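Local structure of cytochrome C-type biogenesis protein ccmF (6ZMQ) at residues Leu249-Tyr254 / Ser618-Val623; Ser245-Gly250 / Tyr602-Met607; Met516-Ala521 / Thr624-Trp629; Ser530-Tyr535 / Trp540-Val545. The protein acts as the membrane-bound heme lyase of cytochrome c maturation, carrying a heme b within its transmembrane helix bundle and probably handling heme for attachment. All blocks are in the same frame, centred on the assembly; numbering follows the deposited sequence.

Contact 1: Leu249-Tyr254 / Ser618-Val623. With LMT (dodecyl-beta-D-maltoside), chain D.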
# COMPACT_ATOMS: atom_id res chain seq x y z
N LEU A 249 9.60 -10.37 9.13
CA LEU A 249 8.74 -11.51 9.42
C LEU A 249 9.42 -12.80 9.00
O LEU A 249 9.17 -13.85 9.62
CB LEU A 249 7.38 -11.36 8.72
CG LEU A 249 6.18 -12.26 9.06
CD1 LEU A 249 6.13 -13.54 8.22
CD2 LEU A 249 6.12 -12.60 10.55
N GLY A 250 10.32 -12.72 8.02
CA GLY A 250 11.34 -13.71 7.77
C GLY A 250 10.88 -15.10 7.39
O GLY A 250 11.44 -16.09 7.89
N TRP A 251 9.90 -15.21 6.51
CA TRP A 251 9.56 -16.48 5.90
C TRP A 251 10.13 -16.55 4.48
O TRP A 251 9.54 -17.17 3.59
CB TRP A 251 8.06 -16.74 5.91
CG TRP A 251 7.66 -17.50 7.13
CD1 TRP A 251 7.03 -17.03 8.24
CD2 TRP A 251 7.98 -18.87 7.41
NE1 TRP A 251 6.87 -18.03 9.17
CE2 TRP A 251 7.45 -19.18 8.68
CE3 TRP A 251 8.62 -19.88 6.69
CZ2 TRP A 251 7.57 -20.45 9.25
CZ3 TRP A 251 8.74 -21.14 7.25
CH2 TRP A 251 8.21 -21.41 8.52
N GLY A 252 11.29 -15.92 4.31
CA GLY A 252 12.13 -16.09 3.13
C GLY A 252 11.51 -15.69 1.81
O GLY A 252 11.76 -16.33 0.79
N GLY A 253 10.72 -14.63 1.80
CA GLY A 253 10.08 -14.24 0.56
C GLY A 253 9.47 -12.87 0.69
O GLY A 253 9.01 -12.50 1.78
N TYR A 254 9.42 -12.11 -0.40
CA TYR A 254 8.89 -10.76 -0.34
C TYR A 254 7.40 -10.71 -0.64
O TYR A 254 6.73 -9.75 -0.25
CB TYR A 254 9.64 -9.85 -1.33
CG TYR A 254 9.94 -10.44 -2.70
CD1 TYR A 254 8.95 -10.57 -3.67
CD2 TYR A 254 11.23 -10.88 -3.02
CE1 TYR A 254 9.22 -11.11 -4.92
CE2 TYR A 254 11.51 -11.42 -4.26
CZ TYR A 254 10.51 -11.53 -5.21
OH TYR A 254 10.80 -12.07 -6.44
N SER A 618 18.99 -26.92 14.12
CA SER A 618 18.83 -26.94 12.67
C SER A 618 19.09 -25.55 12.10
O SER A 618 19.23 -24.57 12.84
CB SER A 618 17.43 -27.41 12.26
OG SER A 618 17.12 -27.01 10.94
N LEU A 619 19.22 -25.49 10.77
CA LEU A 619 19.43 -24.25 10.03
C LEU A 619 18.74 -24.33 8.68
O LEU A 619 18.58 -25.41 8.11
CB LEU A 619 20.92 -23.98 9.81
CG LEU A 619 21.74 -23.27 10.89
CD1 LEU A 619 22.40 -24.31 11.76
CD2 LEU A 619 22.77 -22.37 10.26
N ARG A 620 18.32 -23.17 8.15
CA ARG A 620 17.92 -23.04 6.76
C ARG A 620 18.66 -21.86 6.14
O ARG A 620 18.80 -20.81 6.77
CB ARG A 620 16.39 -22.89 6.61
CG ARG A 620 15.90 -22.62 5.17
CD ARG A 620 14.52 -23.19 4.88
NE ARG A 620 13.46 -22.19 4.88
CZ ARG A 620 12.16 -22.48 4.78
NH1 ARG A 620 11.77 -23.74 4.66
NH2 ARG A 620 11.25 -21.51 4.79
N LEU A 621 19.17 -22.03 4.92
CA LEU A 621 19.88 -20.95 4.24
C LEU A 621 19.31 -20.86 2.83
O LEU A 621 19.32 -21.85 2.09
CB LEU A 621 21.39 -21.17 4.27
CG LEU A 621 22.46 -20.24 3.67
CD1 LEU A 621 22.79 -20.59 2.25
CD2 LEU A 621 22.11 -18.77 3.77
N ILE A 622 18.69 -19.67 2.51
CA ILE A 622 18.18 -19.44 1.16
C ILE A 622 19.05 -18.39 0.46
O ILE A 622 19.60 -17.46 1.08
CB ILE A 622 16.66 -19.08 1.17
CG1 ILE A 622 16.34 -17.69 1.69
CG2 ILE A 622 15.90 -20.05 2.06
CD1 ILE A 622 16.08 -16.61 0.63
N VAL A 623 19.18 -18.57 -0.86
CA VAL A 623 20.10 -17.80 -1.70
C VAL A 623 19.33 -17.31 -2.92
O VAL A 623 18.76 -18.11 -3.68
CB VAL A 623 21.32 -18.65 -2.11
CG1 VAL A 623 22.07 -18.01 -3.25
CG2 VAL A 623 22.26 -18.85 -0.94
C1B LMT D . 7.86 -19.94 -1.90
C2B LMT D . 7.61 -21.28 -2.66
C3B LMT D . 8.29 -22.53 -2.01
C4B LMT D . 9.22 -22.22 -0.80
C5B LMT D . 8.42 -21.28 0.12
C6B LMT D . 9.19 -21.06 1.42
O1B LMT D . 6.83 -19.02 -2.18
O2B LMT D . 6.25 -21.45 -2.73
O3B LMT D . 8.91 -23.30 -2.95
O4' LMT D . 9.55 -23.37 -0.13
O5B LMT D . 8.05 -20.03 -0.49
O6B LMT D . 9.35 -22.26 2.07
C1' LMT D . 6.16 -15.67 -4.75
C2' LMT D . 5.93 -17.10 -5.35
C3' LMT D . 5.83 -18.16 -4.21
C4' LMT D . 7.01 -18.07 -3.22
C5' LMT D . 6.88 -16.63 -2.67
C6' LMT D . 7.72 -16.29 -1.48
O1' LMT D . 6.65 -14.82 -5.72
O2' LMT D . 4.74 -17.11 -6.04
O3' LMT D . 5.75 -19.42 -4.74
O5' LMT D . 7.15 -15.70 -3.71
O6' LMT D . 9.01 -16.23 -1.94
C1 LMT D . 5.71 -13.98 -6.37
C2 LMT D . 6.45 -12.70 -6.67
C3 LMT D . 6.14 -12.01 -7.97
C4 LMT D . 4.96 -11.09 -7.79
C5 LMT D . 4.67 -10.38 -9.07
C6 LMT D . 4.19 -8.97 -8.90
C7 LMT D . 5.11 -8.19 -8.00
C8 LMT D . 5.25 -6.80 -8.52
C9 LMT D . 5.04 -5.76 -7.47
C10 LMT D . 5.15 -4.41 -8.12
C11 LMT D . 5.06 -3.34 -7.08
C12 LMT D . 5.91 -2.17 -7.44
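Arg620 and Trp251 join a strand of the four-stranded antiparallel sheet to the loop that leaves helix 224-247, an example of how a sheet beside the membrane can be packed against the loop after a helix by two side chains of one strand. On strand 617-625, the CB of Arg620 is directed at the loop. CG stands opposite the backbone N (chi1 175°), beside the carbonyl carbon, and the chain then bends at chi2 and again at chi3 before reaching the guanidinium. NE faces Asp608 and Asp610 in long, weak ion pairs. CZ comes next, 3.9 Å from O6B of the bound dodecyl maltoside. Of the two terminal nitrogens, NH1 faces Glu529 and Glu531, again as long, weak ion pairs, while NH2 lies 3.4 Å from that same O6B. NH2 also reaches the benzo edge of the indole, with Arg620 NH2 3.5 Å from Trp251 CZ3 and close to the ring plane. Guanidinium and indole planes are 70° apart, which rules out a flat stack. A leucine in place of Arg620 would probably leave this indole edge without its polar neighbour and the surrounding carboxylates without their shared positive charge. Two residues along the strand, Ile622 is also directed at the loop, where Gly252 takes positive phi, a backbone state well suited to glycine. Gly252 O accepts a hydrogen bond from Arg527 NH2, and the same oxygen lies 4.3 Å from Ile622 CD1.

Contact 2: Ser245-Gly250 / Tyr602-Met607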
# COMPACT_ATOMS: atom_id res chain seq x y z
N SER A 245 8.06 -8.49 5.08
CA SER A 245 7.82 -9.92 4.95
C SER A 245 9.09 -10.67 4.60
O SER A 245 9.27 -11.83 5.00
CB SER A 245 6.72 -10.17 3.91
OG SER A 245 6.72 -11.51 3.47
N TYR A 246 10.00 -10.04 3.85
CA TYR A 246 11.27 -10.71 3.57
C TYR A 246 12.20 -10.68 4.79
O TYR A 246 12.59 -11.73 5.30
CB TYR A 246 11.97 -10.09 2.37
CG TYR A 246 13.12 -10.92 1.81
CD1 TYR A 246 12.88 -12.07 1.06
CD2 TYR A 246 14.43 -10.58 2.07
CE1 TYR A 246 13.94 -12.83 0.55
CE2 TYR A 246 15.48 -11.32 1.57
CZ TYR A 246 15.24 -12.44 0.81
OH TYR A 246 16.30 -13.17 0.33
N GLU A 247 12.53 -9.48 5.29
CA GLU A 247 13.64 -9.37 6.24
C GLU A 247 13.21 -9.48 7.71
O GLU A 247 13.99 -9.97 8.52
CB GLU A 247 14.39 -8.03 6.02
CG GLU A 247 15.72 -7.89 6.81
CD GLU A 247 16.66 -6.82 6.30
OE1 GLU A 247 17.19 -6.94 5.18
OE2 GLU A 247 16.94 -5.88 7.09
N VAL A 248 12.01 -9.07 8.10
CA VAL A 248 11.68 -9.08 9.52
C VAL A 248 10.66 -10.14 9.91
O VAL A 248 10.86 -10.82 10.93
CB VAL A 248 11.22 -7.69 10.01
CG1 VAL A 248 11.29 -7.63 11.52
CG2 VAL A 248 12.06 -6.58 9.40
N LEU A 249 9.60 -10.37 9.13
CA LEU A 249 8.74 -11.51 9.42
C LEU A 249 9.42 -12.80 9.00
O LEU A 249 9.17 -13.85 9.62
CB LEU A 249 7.38 -11.36 8.72
CG LEU A 249 6.18 -12.26 9.06
CD1 LEU A 249 6.13 -13.54 8.22
CD2 LEU A 249 6.12 -12.60 10.55
N GLY A 250 10.32 -12.72 8.02
CA GLY A 250 11.34 -13.71 7.77
C GLY A 250 10.88 -15.10 7.39
O GLY A 250 11.44 -16.09 7.89
N TYR A 602 25.98 -7.89 -5.50
CA TYR A 602 25.07 -8.39 -6.52
C TYR A 602 24.00 -9.14 -5.74
O TYR A 602 23.22 -9.78 -6.44
CB TYR A 602 25.72 -9.61 -7.18
CG TYR A 602 26.59 -9.51 -8.42
CD1 TYR A 602 26.14 -8.98 -9.61
CD2 TYR A 602 27.85 -10.11 -8.44
CE1 TYR A 602 26.94 -8.95 -10.74
CE2 TYR A 602 28.65 -10.10 -9.55
CZ TYR A 602 28.19 -9.52 -10.71
OH TYR A 602 29.00 -9.52 -11.81
N TYR A 603 23.78 -8.87 -4.46
CA TYR A 603 23.16 -10.04 -3.84
C TYR A 603 22.53 -9.75 -2.48
O TYR A 603 22.62 -8.65 -1.93
CB TYR A 603 24.24 -11.12 -3.70
CG TYR A 603 23.85 -12.53 -3.92
CD1 TYR A 603 23.04 -13.20 -3.02
CD2 TYR A 603 24.35 -13.24 -5.01
CE1 TYR A 603 22.72 -14.51 -3.21
CE2 TYR A 603 24.03 -14.56 -5.21
CZ TYR A 603 23.21 -15.20 -4.31
OH TYR A 603 22.89 -16.52 -4.51
N PHE A 604 21.90 -10.80 -1.94
CA PHE A 604 21.31 -10.89 -0.60
C PHE A 604 21.39 -12.36 -0.21
O PHE A 604 21.09 -13.23 -1.04
CB PHE A 604 19.85 -10.43 -0.61
CG PHE A 604 19.50 -9.51 0.52
CD1 PHE A 604 20.21 -8.34 0.69
CD2 PHE A 604 18.45 -9.79 1.37
CE1 PHE A 604 19.90 -7.47 1.72
CE2 PHE A 604 18.13 -8.93 2.41
CZ PHE A 604 18.87 -7.77 2.58
N LEU A 605 21.77 -12.66 1.04
CA LEU A 605 21.85 -14.05 1.50
C LEU A 605 21.07 -14.19 2.81
O LEU A 605 21.43 -13.55 3.79
CB LEU A 605 23.31 -14.47 1.71
CG LEU A 605 24.30 -14.46 0.54
CD1 LEU A 605 25.74 -14.51 1.04
CD2 LEU A 605 24.07 -15.61 -0.42
N LEU A 606 20.04 -15.04 2.86
CA LEU A 606 19.16 -15.03 4.03
C LEU A 606 19.38 -16.26 4.90
O LEU A 606 19.24 -17.40 4.42
CB LEU A 606 17.69 -14.92 3.60
CG LEU A 606 16.51 -14.86 4.58
CD1 LEU A 606 15.40 -14.12 3.89
CD2 LEU A 606 15.93 -16.19 5.10
N MET A 607 19.61 -16.03 6.19
CA MET A 607 19.99 -17.07 7.15
C MET A 607 18.90 -17.22 8.20
O MET A 607 18.54 -16.24 8.88
CB MET A 607 21.34 -16.74 7.78
CG MET A 607 22.48 -17.46 7.10
SD MET A 607 23.91 -16.38 7.06
CE MET A 607 23.22 -15.18 5.92
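The last turn of helix 224-247 docks on strand 603-608 of the antiparallel sheet, with Leu606 over one face of Tyr246 and Phe604 at its edge. The leucine makes a CH-pi contact: its CD1 sits 3.7 Å from the Tyr246 ring centroid, 21° off the normal. Phe604 brings Tyr246 CE2 within 3.3 Å of Phe604 CD2. The two rings meet rim to rim, centroids 5.9 Å apart and planes at 40°, so neither covers the other. Tyr246 gets there because its CG is turned opposite the backbone N (chi1 -166°), and its hydroxyl, still alongside Leu606, is hydrogen-bonded to Thr624 OG1. Replacing Tyr246 by an alanine would probably uncover Leu606 CD1 and leave the Thr624 hydroxyl without this partner. Glu247, extended beyond CG, crosses Phe604 at about a right angle; its OE1 lies at the ring edge, 3.2 Å from Phe604 CZ, and the carboxylate is nearly coplanar with the ring. Helix 627-644 adds Trp631, which meets Phe604 edge-to-face. The arrangement is that of a helix C-terminal end docked on an antiparallel sheet.

Contact 3: Met516-Ala521 / Thr624-Trp629. With LMT (dodecyl-beta-D-maltoside), chain D.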
# COMPACT_ATOMS: atom_id res chain seq x y z
N MET A 516 13.01 -3.15 -10.64
CA MET A 516 12.29 -4.18 -9.87
C MET A 516 11.81 -5.34 -10.74
O MET A 516 11.73 -6.46 -10.24
CB MET A 516 11.10 -3.59 -9.12
CG MET A 516 11.44 -3.00 -7.76
SD MET A 516 10.06 -2.84 -6.59
CE MET A 516 9.01 -4.22 -7.02
N GLY A 517 11.44 -5.10 -12.00
CA GLY A 517 11.09 -6.20 -12.89
C GLY A 517 12.25 -7.15 -13.12
O GLY A 517 12.08 -8.38 -13.04
N LEU A 518 13.45 -6.58 -13.36
CA LEU A 518 14.68 -7.39 -13.41
C LEU A 518 14.93 -8.14 -12.10
O LEU A 518 15.22 -9.34 -12.12
CB LEU A 518 15.90 -6.54 -13.78
CG LEU A 518 17.29 -7.23 -13.94
CD1 LEU A 518 18.11 -6.58 -15.02
CD2 LEU A 518 18.18 -7.23 -12.67
N ALA A 519 14.85 -7.43 -10.97
CA ALA A 519 15.16 -8.02 -9.66
C ALA A 519 14.20 -9.15 -9.29
O ALA A 519 14.61 -10.20 -8.79
CB ALA A 519 15.16 -6.93 -8.59
N ILE A 520 12.90 -8.96 -9.59
CA ILE A 520 11.89 -9.97 -9.27
C ILE A 520 12.05 -11.20 -10.14
O ILE A 520 12.01 -12.33 -9.63
CB ILE A 520 10.48 -9.36 -9.37
CG1 ILE A 520 10.41 -8.14 -8.43
CG2 ILE A 520 9.37 -10.40 -9.10
CD1 ILE A 520 9.05 -7.60 -8.15
N ALA A 521 12.32 -11.03 -11.45
CA ALA A 521 12.48 -12.21 -12.30
C ALA A 521 13.78 -12.96 -11.98
O ALA A 521 13.80 -14.20 -11.99
CB ALA A 521 12.41 -11.83 -13.76
N THR A 624 19.26 -15.98 -3.06
CA THR A 624 18.52 -15.19 -4.03
C THR A 624 19.38 -14.06 -4.58
O THR A 624 20.15 -13.45 -3.83
CB THR A 624 17.28 -14.56 -3.38
OG1 THR A 624 17.69 -13.79 -2.24
CG2 THR A 624 16.26 -15.59 -2.93
N PRO A 625 19.24 -13.72 -5.87
CA PRO A 625 19.99 -12.59 -6.43
C PRO A 625 19.18 -11.31 -6.51
O PRO A 625 17.96 -11.32 -6.67
CB PRO A 625 20.34 -13.09 -7.84
CG PRO A 625 19.86 -14.54 -7.90
CD PRO A 625 18.71 -14.56 -6.94
N LEU A 626 19.92 -10.19 -6.39
CA LEU A 626 19.46 -8.82 -6.70
C LEU A 626 18.25 -8.37 -5.87
O LEU A 626 17.49 -7.50 -6.28
CB LEU A 626 19.16 -8.67 -8.19
CG LEU A 626 20.38 -8.72 -9.12
CD1 LEU A 626 20.10 -9.52 -10.39
CD2 LEU A 626 20.86 -7.31 -9.45
N VAL A 627 18.09 -8.92 -4.66
CA VAL A 627 16.96 -8.50 -3.82
C VAL A 627 17.29 -7.19 -3.10
O VAL A 627 16.39 -6.45 -2.70
CB VAL A 627 16.59 -9.64 -2.85
CG1 VAL A 627 15.21 -9.45 -2.22
CG2 VAL A 627 16.60 -10.93 -3.61
N PHE A 628 18.58 -6.88 -2.95
CA PHE A 628 18.98 -5.59 -2.41
C PHE A 628 18.76 -4.48 -3.44
O PHE A 628 18.40 -3.34 -3.08
CB PHE A 628 20.45 -5.67 -1.97
CG PHE A 628 21.17 -4.36 -1.94
CD1 PHE A 628 20.90 -3.45 -0.92
CD2 PHE A 628 22.14 -4.06 -2.90
CE1 PHE A 628 21.56 -2.24 -0.86
CE2 PHE A 628 22.84 -2.86 -2.88
CZ PHE A 628 22.55 -1.93 -1.85
N TRP A 629 18.92 -4.79 -4.72
CA TRP A 629 18.69 -3.81 -5.77
C TRP A 629 17.21 -3.55 -5.99
O TRP A 629 16.83 -2.47 -6.45
CB TRP A 629 19.36 -4.28 -7.06
CG TRP A 629 20.85 -4.28 -6.95
CD1 TRP A 629 21.65 -5.31 -6.54
CD2 TRP A 629 21.72 -3.18 -7.24
NE1 TRP A 629 22.97 -4.92 -6.56
CE2 TRP A 629 23.04 -3.62 -6.99
CE3 TRP A 629 21.52 -1.88 -7.70
CZ2 TRP A 629 24.14 -2.80 -7.18
CZ3 TRP A 629 22.62 -1.07 -7.88
CH2 TRP A 629 23.91 -1.52 -7.62
C1B LMT D . 7.86 -19.94 -1.90
C2B LMT D . 7.61 -21.28 -2.66
C3B LMT D . 8.29 -22.53 -2.01
C4B LMT D . 9.22 -22.22 -0.80
C5B LMT D . 8.42 -21.28 0.12
C6B LMT D . 9.19 -21.06 1.42
O1B LMT D . 6.83 -19.02 -2.18
O2B LMT D . 6.25 -21.45 -2.73
O3B LMT D . 8.91 -23.30 -2.95
O4' LMT D . 9.55 -23.37 -0.13
O5B LMT D . 8.05 -20.03 -0.49
O6B LMT D . 9.35 -22.26 2.07
C1' LMT D . 6.16 -15.67 -4.75
C2' LMT D . 5.93 -17.10 -5.35
C3' LMT D . 5.83 -18.16 -4.21
C4' LMT D . 7.01 -18.07 -3.22
C5' LMT D . 6.88 -16.63 -2.67
C6' LMT D . 7.72 -16.29 -1.48
O1' LMT D . 6.65 -14.82 -5.72
O2' LMT D . 4.74 -17.11 -6.04
O3' LMT D . 5.75 -19.42 -4.74
O5' LMT D . 7.15 -15.70 -3.71
O6' LMT D . 9.01 -16.23 -1.94
C1 LMT D . 5.71 -13.98 -6.37
C2 LMT D . 6.45 -12.70 -6.67
C3 LMT D . 6.14 -12.01 -7.97
C4 LMT D . 4.96 -11.09 -7.79
C5 LMT D . 4.67 -10.38 -9.07
C6 LMT D . 4.19 -8.97 -8.90
C7 LMT D . 5.11 -8.19 -8.00
C8 LMT D . 5.25 -6.80 -8.52
C9 LMT D . 5.04 -5.76 -7.47
C10 LMT D . 5.15 -4.41 -8.12
C11 LMT D . 5.06 -3.34 -7.08
C12 LMT D . 5.91 -2.17 -7.44
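At the junction where strand 617-625 gives way to the last transmembrane helix, 627-644, Leu626 packs against Leu518 and Ala519 of the neighbouring helix 501-525. At the change from strand to helix, Leu626 takes positive phi, in the left-handed helical region, and this turns the chain from extended to helical while its CB is directed at helix 501-525. The backbones come close here, with the CA atoms of Ala519 and Leu626 5.3 Å apart, a proximity that a side chain as small as alanine's allows. Ala519 CB lies 3.3 Å from the carbonyl oxygen Leu626 O and 4.4 Å from Leu626 CB. Further out, the two leucines cross obliquely through their methyl groups, Leu518 CD2 meeting Leu626 CD1 at 3.8 Å; the first torsion of Leu518, near 180°, carries its branch to that meeting. No hydrogen bond spans the two segments; the contact rests on van der Waals packing, the carbonyl oxygen of Leu626 included. Other flanks of the same helical turns meet amphiphiles: Gly517 and Ala521 belong to a phosphatidylethanolamine pocket, and Met516 and Ile520 touch the alkyl chain of the bound dodecyl maltoside. Along that chain Ile520 CG2 stands 3.8 Å from C3 of the detergent, and Met516 CE rests 3.7 Å from its terminal carbon, C12.

Contact 4: Ser530-Tyr535 / Trp540-Val545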
# COMPACT_ATOMS: atom_id res chain seq x y z
N SER A 530 18.24 -24.58 1.41
CA SER A 530 18.75 -25.82 1.98
C SER A 530 18.49 -25.85 3.48
O SER A 530 18.82 -24.88 4.19
CB SER A 530 20.25 -26.00 1.71
OG SER A 530 20.91 -24.76 1.87
N GLU A 531 17.90 -26.94 3.94
CA GLU A 531 17.59 -27.16 5.34
C GLU A 531 18.49 -28.25 5.88
O GLU A 531 18.42 -29.40 5.44
CB GLU A 531 16.12 -27.56 5.50
CG GLU A 531 15.20 -26.80 4.56
CD GLU A 531 13.76 -26.85 5.00
OE1 GLU A 531 13.50 -26.60 6.20
OE2 GLU A 531 12.89 -27.13 4.16
N LYS A 532 19.35 -27.89 6.84
CA LYS A 532 20.35 -28.78 7.40
C LYS A 532 20.16 -28.81 8.91
O LYS A 532 19.39 -28.02 9.47
CB LYS A 532 21.77 -28.32 7.04
CG LYS A 532 21.85 -27.38 5.82
CD LYS A 532 23.24 -26.89 5.53
CE LYS A 532 23.54 -25.62 6.29
NZ LYS A 532 24.71 -24.88 5.74
N THR A 533 20.86 -29.71 9.60
CA THR A 533 20.82 -29.72 11.05
C THR A 533 22.21 -30.05 11.57
O THR A 533 22.71 -31.15 11.34
CB THR A 533 19.81 -30.75 11.59
OG1 THR A 533 18.53 -30.53 10.98
CG2 THR A 533 19.63 -30.58 13.08
N LEU A 534 22.80 -29.14 12.35
CA LEU A 534 24.23 -29.20 12.61
C LEU A 534 24.46 -29.24 14.11
O LEU A 534 23.79 -28.54 14.88
CB LEU A 534 24.97 -28.00 12.02
CG LEU A 534 25.30 -27.72 10.55
CD1 LEU A 534 24.07 -27.39 9.76
CD2 LEU A 534 26.31 -26.58 10.46
N TYR A 535 25.43 -30.05 14.53
CA TYR A 535 25.81 -30.17 15.93
C TYR A 535 27.09 -29.36 16.13
O TYR A 535 27.13 -28.43 16.94
CB TYR A 535 26.00 -31.62 16.43
CG TYR A 535 26.55 -32.77 15.53
CD1 TYR A 535 25.75 -33.53 14.66
CD2 TYR A 535 27.89 -33.14 15.66
CE1 TYR A 535 26.29 -34.55 13.89
CE2 TYR A 535 28.42 -34.18 14.91
CZ TYR A 535 27.62 -34.88 14.03
OH TYR A 535 28.16 -35.90 13.29
N TRP A 540 28.43 -27.87 5.22
CA TRP A 540 29.11 -26.61 5.49
C TRP A 540 28.95 -25.61 4.35
O TRP A 540 28.51 -24.48 4.57
CB TRP A 540 30.58 -26.89 5.76
CG TRP A 540 30.87 -27.43 7.15
CD1 TRP A 540 30.05 -27.37 8.24
CD2 TRP A 540 32.03 -28.15 7.55
NE1 TRP A 540 30.66 -27.97 9.32
CE2 TRP A 540 31.87 -28.47 8.92
CE3 TRP A 540 33.19 -28.56 6.90
CZ2 TRP A 540 32.83 -29.18 9.64
CZ3 TRP A 540 34.15 -29.26 7.62
CH2 TRP A 540 33.97 -29.56 8.97
N GLU A 541 29.25 -26.03 3.12
CA GLU A 541 29.15 -25.15 1.97
C GLU A 541 27.76 -25.21 1.35
O GLU A 541 27.29 -26.29 0.98
CB GLU A 541 30.20 -25.53 0.92
CG GLU A 541 30.64 -24.42 -0.02
CD GLU A 541 29.80 -24.35 -1.28
OE1 GLU A 541 30.00 -25.19 -2.18
OE2 GLU A 541 28.95 -23.44 -1.40
N VAL A 542 27.11 -24.05 1.25
CA VAL A 542 25.96 -23.86 0.36
C VAL A 542 26.14 -22.50 -0.30
O VAL A 542 26.40 -21.50 0.37
CB VAL A 542 24.57 -23.91 1.08
CG1 VAL A 542 23.43 -23.60 0.11
CG2 VAL A 542 24.30 -25.23 1.82
N GLY A 543 26.03 -22.48 -1.63
CA GLY A 543 25.88 -21.25 -2.41
C GLY A 543 27.00 -20.23 -2.39
O GLY A 543 26.77 -19.06 -2.70
N GLY A 544 28.22 -20.66 -2.07
CA GLY A 544 29.39 -19.81 -2.21
C GLY A 544 30.17 -19.53 -0.94
O GLY A 544 31.29 -19.02 -1.03
N VAL A 545 29.63 -19.85 0.24
CA VAL A 545 30.36 -19.67 1.49
C VAL A 545 30.11 -20.87 2.40
O VAL A 545 28.98 -21.36 2.50
CB VAL A 545 29.96 -18.36 2.21
CG1 VAL A 545 30.58 -17.15 1.51
CG2 VAL A 545 28.45 -18.22 2.28
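Lys532 O is gripped twice, by the backbone N of Leu619 and by the hydroxyl of Ser618, which fixes this residue on the outermost strand 528-534 while its side chain extends toward the segment 540-545. That chain bends at chi3 (-89°) and meets Val542 tip to tip, with Lys532 NZ 4.0 Å from Val542 CG2. NZ is also 4.0 Å from Trp540 O, a separation too long for a hydrogen bond, though the carbonyl dipole would probably be mildly favourable to the charge. Ser530, two residues back, is directed the same way. Its hydroxyl lies against both branches of the valine, Ser530 OG standing 3.3 Å from Val542 CG1, and it also makes a weak hydrogen bond to Leu621 O. The segment opposite is a tight beta hairpin, its strands 541-542 and 545-546 joined by a type I' turn from Val542 to Val545. Both central positions of that turn are glycines with positive phi; at Gly544 any CB would be jammed against the carbonyl oxygen of Gly543. Glu541 clasps the turn from within its own segment: Gly544 N donates to Glu541 OE2 at 3.0 Å, with an N-H...O angle of 164°, and approaches nearly in line with the C-O bond. At the other end of the contact, Trp540 begins by pointing away from the strand, but its indole swings back, and Leu534 CD2 lies at the ring edge, 4.4 Å from Trp540 CD1.

Overall arrangement
The four contacts lie on one side of the chain's centre, around one antiparallel sheet at the end of the helix bundle. Contacts 1 and 2, centres about 7 Å apart, both start from the end of helix 224-247 and its loop and reach adjacent strands 617-625 and 603-608. Contact 3, centred about 12 Å from contact 2, follows strand 617-625 to its end, where helix 627-644 begins. Contact 4, nested in sequence inside the loops closed by the other three, packs a hairpin on outer strand 528-534, its centre about 23 Å from that of contact 3. Contacts 1 to 3 join the sheet to helix 224-247, its loop, and helices 501-525 and 627-644, predicted to span the membrane.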